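PDB 3QTT: pantothenate synthetase from Francisella tularensis subsp. tularensis, which catalyses the ATP-dependent condensation of pantoate with beta-alanine to pantothenate, by way of a pantoyl-adenylate intermediate. Local coordinates for residues A[186-191]-A[250-255]; A[32-37]-A[72-77]; A[120-125]-A[233-238]. All blocks are in the same frame, centred on the assembly; numbering follows the deposited sequence.

How the contacts relate
All three contacts border one active site, which here holds the ATP analogue, a magnesium ion and beta-alanine. Contact 2 and contact 1 flank the phosphates from the loops 32-37 and 186-191; their centres are about 12 Å apart and they touch where Ser189 packs on Ala34. Contact 1 also reaches contact 3, about 15 Å away between centres, through the salt bridge of Arg251 NH2 with Glu120 OE2 at 2.7 Å. Contacts 2 and 3 do not touch: their centres are about 25 Å apart, yet beta-alanine lies between them, close to Met32 and bound by Arg124. Contacts 1 and 3 both rest on the three-stranded antiparallel sheet.

Contact 1: residues A[186-191]-A[250-255]; sequences PLSSRN and VRLIDN. With ANP (phosphoaminophosphonic acid-adenylate ester), chain C; BAL (beta-alanine), chain F.
Arg190, Leu252 and Pro186 carry this contact, in which the loop 186-191 runs over strand 250-255 without a direct hydrogen bond between them. Arg190 sets its CD 3.9 Å from Arg251 O, while its own carbonyl O lies beside CG1 of Val250. Extended from CG to NE, the side chain passes on to the substrates: NH1 donates to O of beta-alanine at 3.0 Å and 163°, near the guanidinium plane, and more weakly to O2B of the nucleotide; NH2 pairs with Asp69. Leu252 holds its CG anti to the carbonyl carbon (chi1 -63°), which brings both methyls up to Asn191 OD1 and places CD2 3.9 Å from Ser188 CB. At its other end the Asn191 amide gives ND2 to a lone pair of Pro186 O, in the carbonyl plane, at 3.3 Å. Pro186 lays its CG and CD against the carboxylate of Asp254, whose OD2 is 3.3 Å from CD and is claimed by Arg180 and Tyr206. One water spans the gap, donating to Ser188 OG and to Ile253 O. Ser188 OG in turn donates to O1G of the nucleotide at 2.6 Å, and Leu187 O takes the adenine N6. A Ser-Ser-Arg loop gripping ATP phosphates in this way is consistent with the KMSKS-like loop of pantothenate synthetases, here resting on the C-terminal antiparallel sheet.

Contact 2: residues A[32-37]-A[72-77]; sequences MGALHN and TYPNQL. With MG (magnesium ion), chain E; ANP (phosphoaminophosphonic acid-adenylate ester), chain C; BAL (beta-alanine), chain F.
At the nucleotide-binding loop that leads from strand 26-31 into the HIGH-like motif, Met32, a selenomethionine, is packed against Tyr73 of the turn between helices 67-72 and 77-86. The Met32 chain bends at chi2 and chi3 (-147° and -54°), folding its terminal methyl over one face of the tyrosine. CE lies 3.7 Å from the ring centroid, a CH-pi contact displaced toward the hydroxyl end, while SE sits farther above the same face. Pro74 CD lies against the opposite face, toward the rim at the CG end. Tyr73 OH binds the magnesium ion at 2.4 Å, the metal lying in the ring plane. Farther along, Ala34 CB rests 3.5 Å from Pro74 O and 4.2 Å from Pro74 CB. One water joins the two backbones by donating to Met32 O and to Pro74 O, at 2.8 Å from Met32 O; Asp80 accepts from the backbone N of Ala34 and of Leu35. On the nucleotide side, His36 NE2 donates to O3G at 2.9 Å and 153°, with the oxygen in the imidazole plane. Its ND1 turns the other way and weakly caps Gly38 N at the start of helix 37-49. A loop that binds phosphate and then enters a helix through His-Asn-Gly-His is characteristic of the Rossmann-like HUP nucleotidyltransferase fold.

Contact 3: residues A[120-125]-A[233-238]; sequences EGKSRP and YIQKLN. With BAL (beta-alanine), chain F.
Glu120 and Tyr233 meet at about a right angle, the carboxylate tilted 55° against the phenol ring. Tyr233 OH donates to Glu120 OE2 at 2.6 Å, arriving on the anti side of that oxygen and 26° out of the carboxylate plane. Seen from the tyrosine, OE2 lies at the ring edge and in its plane. The tyrosine CG stands between its backbone N and carbonyl carbon (chi1 63°), which sends the ring off strand 230-237 toward helix 120-123. Glu120 starts from a bond that leads away from the strand, and a bend at chi2 brings its carboxylate round to the hydroxyl. Ser123 OG is also at the ring edge, 3.8 Å from Tyr233 CD1. At the outer margin Lys122 swings its NZ to within 4.4 Å of Tyr233 CB. Just past the helix, Arg124 N bonds to Glu120 O, and the Arg124 side chain leads to the substrate: NH1 donates to O of beta-alanine at 2.9 Å, while Asn65 takes NE. Arg251 from strand 250-257 forms a salt bridge to the same OE2 that Tyr233 holds. With a phenol and a guanidinium on one oxygen, the two donors would be expected to favour the ionised carboxylate, and the two bonds would tie the short helix to both outer strands of the antiparallel sheet, beside the beta-alanine site.

Contact 1: residues A[186-191]-A[250-255]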
# COMPACT_ATOMS: atom_id res chain seq x y z
N PRO A 186 4.12 11.03 29.69
CA PRO A 186 4.53 11.39 28.32
C PRO A 186 3.65 12.49 27.79
O PRO A 186 2.45 12.42 28.00
CB PRO A 186 4.30 10.10 27.49
CG PRO A 186 3.38 9.23 28.30
CD PRO A 186 3.60 9.64 29.76
N LEU A 187 4.24 13.47 27.13
CA LEU A 187 3.47 14.50 26.43
C LEU A 187 2.54 13.89 25.37
O LEU A 187 2.94 13.00 24.64
CB LEU A 187 4.42 15.50 25.78
CG LEU A 187 5.37 16.11 26.84
CD1 LEU A 187 6.51 16.87 26.21
CD2 LEU A 187 4.58 16.98 27.83
N SER A 188 1.29 14.35 25.35
CA SER A 188 0.29 13.88 24.40
C SER A 188 -0.69 14.99 24.11
O SER A 188 -1.05 15.75 25.01
CB SER A 188 -0.47 12.68 24.95
OG SER A 188 -0.13 11.51 24.23
N SER A 189 -1.12 15.07 22.86
CA SER A 189 -2.06 16.10 22.44
C SER A 189 -3.39 15.99 23.17
O SER A 189 -4.06 16.98 23.45
CB SER A 189 -2.28 16.01 20.94
OG SER A 189 -1.47 16.94 20.26
N ARG A 190 -3.76 14.75 23.46
CA ARG A 190 -5.03 14.46 24.10
C ARG A 190 -4.98 14.81 25.58
O ARG A 190 -5.98 14.75 26.29
CB ARG A 190 -5.39 12.99 23.88
CG ARG A 190 -5.63 12.59 22.41
CD ARG A 190 -6.00 11.11 22.33
NE ARG A 190 -6.59 10.66 21.07
CZ ARG A 190 -5.91 10.03 20.11
NH1 ARG A 190 -4.61 9.81 20.27
NH2 ARG A 190 -6.52 9.63 18.98
N ASN A 191 -3.80 15.18 26.04
CA ASN A 191 -3.65 15.64 27.41
C ASN A 191 -4.29 17.00 27.61
O ASN A 191 -4.52 17.41 28.74
CB ASN A 191 -2.18 15.68 27.81
CG ASN A 191 -1.57 14.30 27.87
OD1 ASN A 191 -2.27 13.29 27.77
ND2 ASN A 191 -0.27 14.25 28.07
N VAL A 250 -10.59 10.61 28.37
CA VAL A 250 -9.29 10.78 27.71
C VAL A 250 -8.42 9.51 27.78
O VAL A 250 -8.19 8.95 28.85
CB VAL A 250 -8.49 11.95 28.30
CG1 VAL A 250 -7.09 11.93 27.76
CG2 VAL A 250 -9.18 13.30 28.05
N ARG A 251 -7.96 9.06 26.61
CA ARG A 251 -7.23 7.79 26.49
C ARG A 251 -5.73 7.98 26.24
O ARG A 251 -5.34 8.63 25.26
CB ARG A 251 -7.85 6.93 25.38
CG ARG A 251 -7.17 5.60 25.23
CD ARG A 251 -7.49 4.91 23.93
NE ARG A 251 -6.91 3.58 23.92
CZ ARG A 251 -5.77 3.26 23.32
NH1 ARG A 251 -5.11 4.19 22.63
NH2 ARG A 251 -5.32 2.01 23.39
N LEU A 252 -4.91 7.38 27.11
CA LEU A 252 -3.44 7.56 27.03
C LEU A 252 -2.62 6.29 27.00
O LEU A 252 -2.88 5.33 27.73
CB LEU A 252 -2.96 8.40 28.20
CG LEU A 252 -3.51 9.81 28.21
CD1 LEU A 252 -3.08 10.44 29.50
CD2 LEU A 252 -3.06 10.60 26.98
N ILE A 253 -1.60 6.29 26.15
CA ILE A 253 -0.76 5.11 26.06
C ILE A 253 0.65 5.47 26.46
O ILE A 253 1.03 6.64 26.47
CB ILE A 253 -0.77 4.48 24.65
CG1 ILE A 253 0.12 5.28 23.69
CG2 ILE A 253 -2.18 4.38 24.14
CD1 ILE A 253 1.56 4.79 23.62
N ASP A 254 1.41 4.45 26.84
CA ASP A 254 2.79 4.70 27.18
C ASP A 254 3.47 3.38 27.00
O ASP A 254 2.80 2.36 26.96
CB ASP A 254 2.92 5.22 28.63
CG ASP A 254 4.26 5.89 28.90
OD1 ASP A 254 5.17 5.82 28.05
OD2 ASP A 254 4.40 6.48 29.99
N ASN A 255 4.78 3.42 26.81
CA ASN A 255 5.65 2.27 26.87
C ASN A 255 7.02 2.78 27.24
O ASN A 255 7.39 3.88 26.82
CB ASN A 255 5.73 1.59 25.52
CG ASN A 255 6.74 2.25 24.62
OD1 ASN A 255 7.93 1.98 24.72
ND2 ASN A 255 6.28 3.12 23.75
PG ANP C . 0.14 12.57 20.48
O1G ANP C . 0.46 11.96 21.78
O2G ANP C . 1.11 12.05 19.34
O3G ANP C . 0.25 14.13 20.51
PB ANP C . -0.85 10.96 18.74
O1B ANP C . 0.36 9.98 19.04
O2B ANP C . -2.05 10.06 18.47
N3B ANP C . -1.28 12.07 19.96
PA ANP C . 0.70 12.54 16.79
O1A ANP C . 0.59 13.98 16.67
O2A ANP C . 0.50 12.04 15.37
O3A ANP C . -0.59 11.80 17.46
O5' ANP C . 2.20 12.20 17.06
C5' ANP C . 3.07 12.58 16.02
C4' ANP C . 4.48 12.19 16.00
O4' ANP C . 5.05 12.75 17.12
C3' ANP C . 4.62 10.71 16.15
O3' ANP C . 5.77 10.21 15.50
C2' ANP C . 4.63 10.55 17.56
O2' ANP C . 5.25 9.37 17.96
C1' ANP C . 5.45 11.69 17.99
N9 ANP C . 5.29 11.99 19.42
C8 ANP C . 4.15 12.17 20.07
N7 ANP C . 4.39 12.36 21.37
C5 ANP C . 5.72 12.28 21.54
C6 ANP C . 6.53 12.42 22.67
N6 ANP C . 5.98 12.68 23.93
N1 ANP C . 7.85 12.29 22.50
C2 ANP C . 8.38 12.04 21.29
N3 ANP C . 7.63 11.91 20.19
C4 ANP C . 6.30 12.03 20.30
N BAL F . -0.50 6.84 17.16
CB BAL F . -0.79 8.22 16.87
CA BAL F . -2.00 8.53 16.04
C BAL F . -3.39 8.45 16.64
O BAL F . -3.57 8.30 17.87
OXT BAL F . -4.42 8.52 15.90
O HOH W 1 -0.33 9.34 26.26

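Contact 2: residues A[32-37]-A[72-77]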
# COMPACT_ATOMS: atom_id res chain seq x y z
N MSE A 32 -0.52 15.16 13.68
CA MSE A 32 -1.92 15.59 13.72
C MSE A 32 -2.09 16.98 14.36
O MSE A 32 -3.18 17.34 14.80
CB MSE A 32 -2.75 14.53 14.40
CG MSE A 32 -2.33 13.14 13.94
SE MSE A 32 -3.78 11.84 13.87
CE MSE A 32 -4.44 12.04 15.69
N GLY A 33 -0.98 17.68 14.58
CA GLY A 33 -1.07 19.05 15.05
C GLY A 33 -1.29 19.14 16.54
O GLY A 33 -1.03 18.18 17.25
N ALA A 34 -1.77 20.28 17.04
CA ALA A 34 -1.85 20.47 18.48
C ALA A 34 -0.46 20.19 19.06
O ALA A 34 -0.28 19.29 19.87
CB ALA A 34 -2.88 19.56 19.08
N LEU A 35 0.52 20.91 18.56
CA LEU A 35 1.93 20.60 18.82
C LEU A 35 2.40 20.86 20.24
O LEU A 35 2.10 21.89 20.84
CB LEU A 35 2.82 21.37 17.85
CG LEU A 35 2.41 21.07 16.43
CD1 LEU A 35 3.12 22.04 15.52
CD2 LEU A 35 2.75 19.61 16.11
N HIS A 36 3.16 19.90 20.75
CA HIS A 36 3.75 19.98 22.08
C HIS A 36 5.24 19.70 22.02
O HIS A 36 5.82 19.48 20.94
CB HIS A 36 3.05 19.01 23.05
CG HIS A 36 2.98 17.60 22.55
ND1 HIS A 36 4.07 16.75 22.53
CD2 HIS A 36 1.95 16.89 22.03
CE1 HIS A 36 3.71 15.58 22.05
NE2 HIS A 36 2.43 15.63 21.73
N ASN A 37 5.86 19.71 23.20
CA ASN A 37 7.30 19.52 23.31
C ASN A 37 7.80 18.21 22.69
O ASN A 37 8.89 18.17 22.14
CB ASN A 37 7.75 19.67 24.77
CG ASN A 37 8.06 21.11 25.15
OD1 ASN A 37 8.55 21.88 24.34
ND2 ASN A 37 7.77 21.47 26.41
N THR A 72 -13.49 14.97 19.25
CA THR A 72 -12.83 15.43 20.48
C THR A 72 -11.39 15.92 20.28
O THR A 72 -10.85 16.62 21.13
CB THR A 72 -12.76 14.28 21.51
OG1 THR A 72 -13.40 14.69 22.72
CG2 THR A 72 -11.29 13.87 21.79
N TYR A 73 -10.78 15.53 19.16
CA TYR A 73 -9.35 15.75 18.95
C TYR A 73 -8.96 17.21 18.88
O TYR A 73 -9.54 17.99 18.11
CB TYR A 73 -8.83 15.00 17.70
CG TYR A 73 -7.35 14.73 17.82
CD1 TYR A 73 -6.90 13.62 18.52
CD2 TYR A 73 -6.42 15.60 17.29
CE1 TYR A 73 -5.58 13.38 18.67
CE2 TYR A 73 -5.08 15.37 17.43
CZ TYR A 73 -4.67 14.25 18.12
OH TYR A 73 -3.33 14.01 18.28
N PRO A 74 -7.95 17.60 19.69
CA PRO A 74 -7.62 19.02 19.72
C PRO A 74 -6.99 19.49 18.43
O PRO A 74 -6.12 18.79 17.86
CB PRO A 74 -6.64 19.17 20.93
CG PRO A 74 -6.15 17.81 21.23
CD PRO A 74 -7.12 16.80 20.62
N ASN A 75 -7.45 20.66 17.99
CA ASN A 75 -6.80 21.43 16.93
C ASN A 75 -6.61 22.90 17.32
O ASN A 75 -7.55 23.56 17.74
CB ASN A 75 -7.63 21.36 15.65
CG ASN A 75 -8.99 21.98 15.81
OD1 ASN A 75 -9.54 22.02 16.92
ND2 ASN A 75 -9.56 22.47 14.71
N GLN A 76 -5.39 23.40 17.28
CA GLN A 76 -5.21 24.83 17.18
C GLN A 76 -4.23 25.12 16.07
O GLN A 76 -3.05 25.26 16.33
CB GLN A 76 -4.53 25.21 18.48
CG GLN A 76 -4.26 23.95 19.35
CD GLN A 76 -2.85 23.88 19.96
OE1 GLN A 76 -1.84 23.94 19.25
NE2 GLN A 76 -2.78 23.75 21.29
N LEU A 77 -4.69 25.51 14.91
CA LEU A 77 -3.75 25.56 13.81
C LEU A 77 -2.96 26.86 13.87
O LEU A 77 -1.76 26.89 13.60
CB LEU A 77 -4.48 25.39 12.47
CG LEU A 77 -3.71 25.76 11.20
CD1 LEU A 77 -2.65 24.73 10.90
CD2 LEU A 77 -4.64 25.94 10.02
MG MG E . -1.64 15.54 17.52
PG ANP C . 0.14 12.57 20.48
O1G ANP C . 0.46 11.96 21.78
O2G ANP C . 1.11 12.05 19.34
O3G ANP C . 0.25 14.13 20.51
PB ANP C . -0.85 10.96 18.74
O1B ANP C . 0.36 9.98 19.04
O2B ANP C . -2.05 10.06 18.47
N3B ANP C . -1.28 12.07 19.96
PA ANP C . 0.70 12.54 16.79
O1A ANP C . 0.59 13.98 16.67
O2A ANP C . 0.50 12.04 15.37
O3A ANP C . -0.59 11.80 17.46
O5' ANP C . 2.20 12.20 17.06
C5' ANP C . 3.07 12.58 16.02
C4' ANP C . 4.48 12.19 16.00
O4' ANP C . 5.05 12.75 17.12
C3' ANP C . 4.62 10.71 16.15
O3' ANP C . 5.77 10.21 15.50
C2' ANP C . 4.63 10.55 17.56
O2' ANP C . 5.25 9.37 17.96
C1' ANP C . 5.45 11.69 17.99
N9 ANP C . 5.29 11.99 19.42
C8 ANP C . 4.15 12.17 20.07
N7 ANP C . 4.39 12.36 21.37
C5 ANP C . 5.72 12.28 21.54
C6 ANP C . 6.53 12.42 22.67
N6 ANP C . 5.98 12.68 23.93
N1 ANP C . 7.85 12.29 22.50
C2 ANP C . 8.38 12.04 21.29
N3 ANP C . 7.63 11.91 20.19
C4 ANP C . 6.30 12.03 20.30
N BAL F . -0.50 6.84 17.16
CB BAL F . -0.79 8.22 16.87
CA BAL F . -2.00 8.53 16.04
C BAL F . -3.39 8.45 16.64
O BAL F . -3.57 8.30 17.87
OXT BAL F . -4.42 8.52 15.90
O HOH W 2 -4.69 19.67 15.41

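Contact 3: residues A[120-125]-A[233-238]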
# COMPACT_ATOMS: atom_id res chain seq x y z
N GLU A 120 -1.96 -1.92 21.13
CA GLU A 120 -2.71 -0.93 20.38
C GLU A 120 -3.54 -1.54 19.23
O GLU A 120 -4.63 -1.05 18.93
CB GLU A 120 -1.75 0.14 19.86
CG GLU A 120 -1.21 1.01 20.95
CD GLU A 120 -2.34 1.73 21.67
OE1 GLU A 120 -2.82 2.77 21.16
OE2 GLU A 120 -2.78 1.25 22.73
N GLY A 121 -3.04 -2.60 18.60
CA GLY A 121 -3.72 -3.23 17.48
C GLY A 121 -5.02 -3.95 17.85
O GLY A 121 -6.00 -3.89 17.10
N LYS A 122 -5.02 -4.64 18.98
CA LYS A 122 -6.22 -5.25 19.53
C LYS A 122 -7.18 -4.17 20.04
O LYS A 122 -8.37 -4.16 19.70
CB LYS A 122 -5.83 -6.23 20.63
CG LYS A 122 -6.92 -6.63 21.62
CD LYS A 122 -6.36 -7.65 22.64
CE LYS A 122 -4.84 -7.45 22.92
NZ LYS A 122 -4.48 -6.44 23.99
N SER A 123 -6.63 -3.23 20.82
CA SER A 123 -7.39 -2.10 21.37
C SER A 123 -8.09 -1.15 20.39
O SER A 123 -9.23 -0.76 20.63
CB SER A 123 -6.54 -1.29 22.33
OG SER A 123 -6.85 -1.72 23.64
N ARG A 124 -7.40 -0.73 19.33
CA ARG A 124 -8.06 0.11 18.35
C ARG A 124 -8.13 -0.68 17.06
O ARG A 124 -7.15 -0.77 16.33
CB ARG A 124 -7.23 1.39 18.13
CG ARG A 124 -6.87 2.13 19.43
CD ARG A 124 -6.03 3.36 19.16
NE ARG A 124 -6.75 4.42 18.45
CZ ARG A 124 -6.16 5.51 17.97
NH1 ARG A 124 -4.85 5.69 18.14
NH2 ARG A 124 -6.85 6.45 17.33
N PRO A 125 -9.32 -1.22 16.74
CA PRO A 125 -9.39 -2.04 15.52
C PRO A 125 -9.38 -1.12 14.32
O PRO A 125 -10.08 -0.11 14.34
CB PRO A 125 -10.74 -2.77 15.66
CG PRO A 125 -11.18 -2.55 17.09
CD PRO A 125 -10.61 -1.21 17.47
N TYR A 233 -4.77 -2.12 28.83
CA TYR A 233 -3.85 -3.25 28.83
C TYR A 233 -2.57 -2.83 29.53
O TYR A 233 -2.22 -1.66 29.54
CB TYR A 233 -3.55 -3.77 27.41
CG TYR A 233 -2.86 -2.78 26.48
CD1 TYR A 233 -3.55 -2.13 25.48
CD2 TYR A 233 -1.51 -2.48 26.63
CE1 TYR A 233 -2.93 -1.23 24.65
CE2 TYR A 233 -0.88 -1.59 25.81
CZ TYR A 233 -1.59 -0.96 24.82
OH TYR A 233 -0.96 -0.05 23.99
N ILE A 234 -1.88 -3.79 30.11
CA ILE A 234 -0.51 -3.59 30.56
C ILE A 234 0.17 -4.93 30.30
O ILE A 234 -0.45 -5.97 30.46
CB ILE A 234 -0.46 -3.20 32.05
CG1 ILE A 234 0.91 -2.64 32.41
CG2 ILE A 234 -0.79 -4.38 32.92
CD1 ILE A 234 1.00 -2.00 33.81
N GLN A 235 1.41 -4.91 29.82
CA GLN A 235 2.07 -6.14 29.37
C GLN A 235 3.57 -5.99 29.34
O GLN A 235 4.08 -4.87 29.23
CB GLN A 235 1.58 -6.54 27.97
CG GLN A 235 0.65 -7.75 27.96
CD GLN A 235 0.09 -8.04 26.58
OE1 GLN A 235 0.75 -8.69 25.75
NE2 GLN A 235 -1.12 -7.54 26.31
N LYS A 236 4.28 -7.11 29.37
CA LYS A 236 5.72 -7.07 29.22
C LYS A 236 6.13 -7.66 27.87
O LYS A 236 5.61 -8.71 27.46
CB LYS A 236 6.42 -7.78 30.38
CG LYS A 236 7.92 -7.55 30.43
CD LYS A 236 8.37 -7.00 31.77
CE LYS A 236 8.84 -8.12 32.72
NZ LYS A 236 9.28 -7.64 34.07
N LEU A 237 6.99 -6.93 27.14
CA LEU A 237 7.66 -7.46 25.94
C LEU A 237 9.16 -7.22 25.97
O LEU A 237 9.61 -6.08 25.80
CB LEU A 237 7.12 -6.79 24.68
CG LEU A 237 6.03 -7.52 23.92
CD1 LEU A 237 4.79 -7.59 24.81
CD2 LEU A 237 5.76 -6.80 22.58
N ASN A 238 9.94 -8.30 26.07
CA ASN A 238 11.37 -8.14 26.22
C ASN A 238 11.59 -7.31 27.48
O ASN A 238 11.02 -7.62 28.52
CB ASN A 238 11.98 -7.48 24.97
CG ASN A 238 11.56 -8.19 23.64
OD1 ASN A 238 10.78 -7.65 22.85
ND2 ASN A 238 12.08 -9.39 23.42
N BAL F . -0.50 6.84 17.16
CB BAL F . -0.79 8.22 16.87
CA BAL F . -2.00 8.53 16.04
C BAL F . -3.39 8.45 16.64
O BAL F . -3.57 8.30 17.87
OXT BAL F . -4.42 8.52 15.90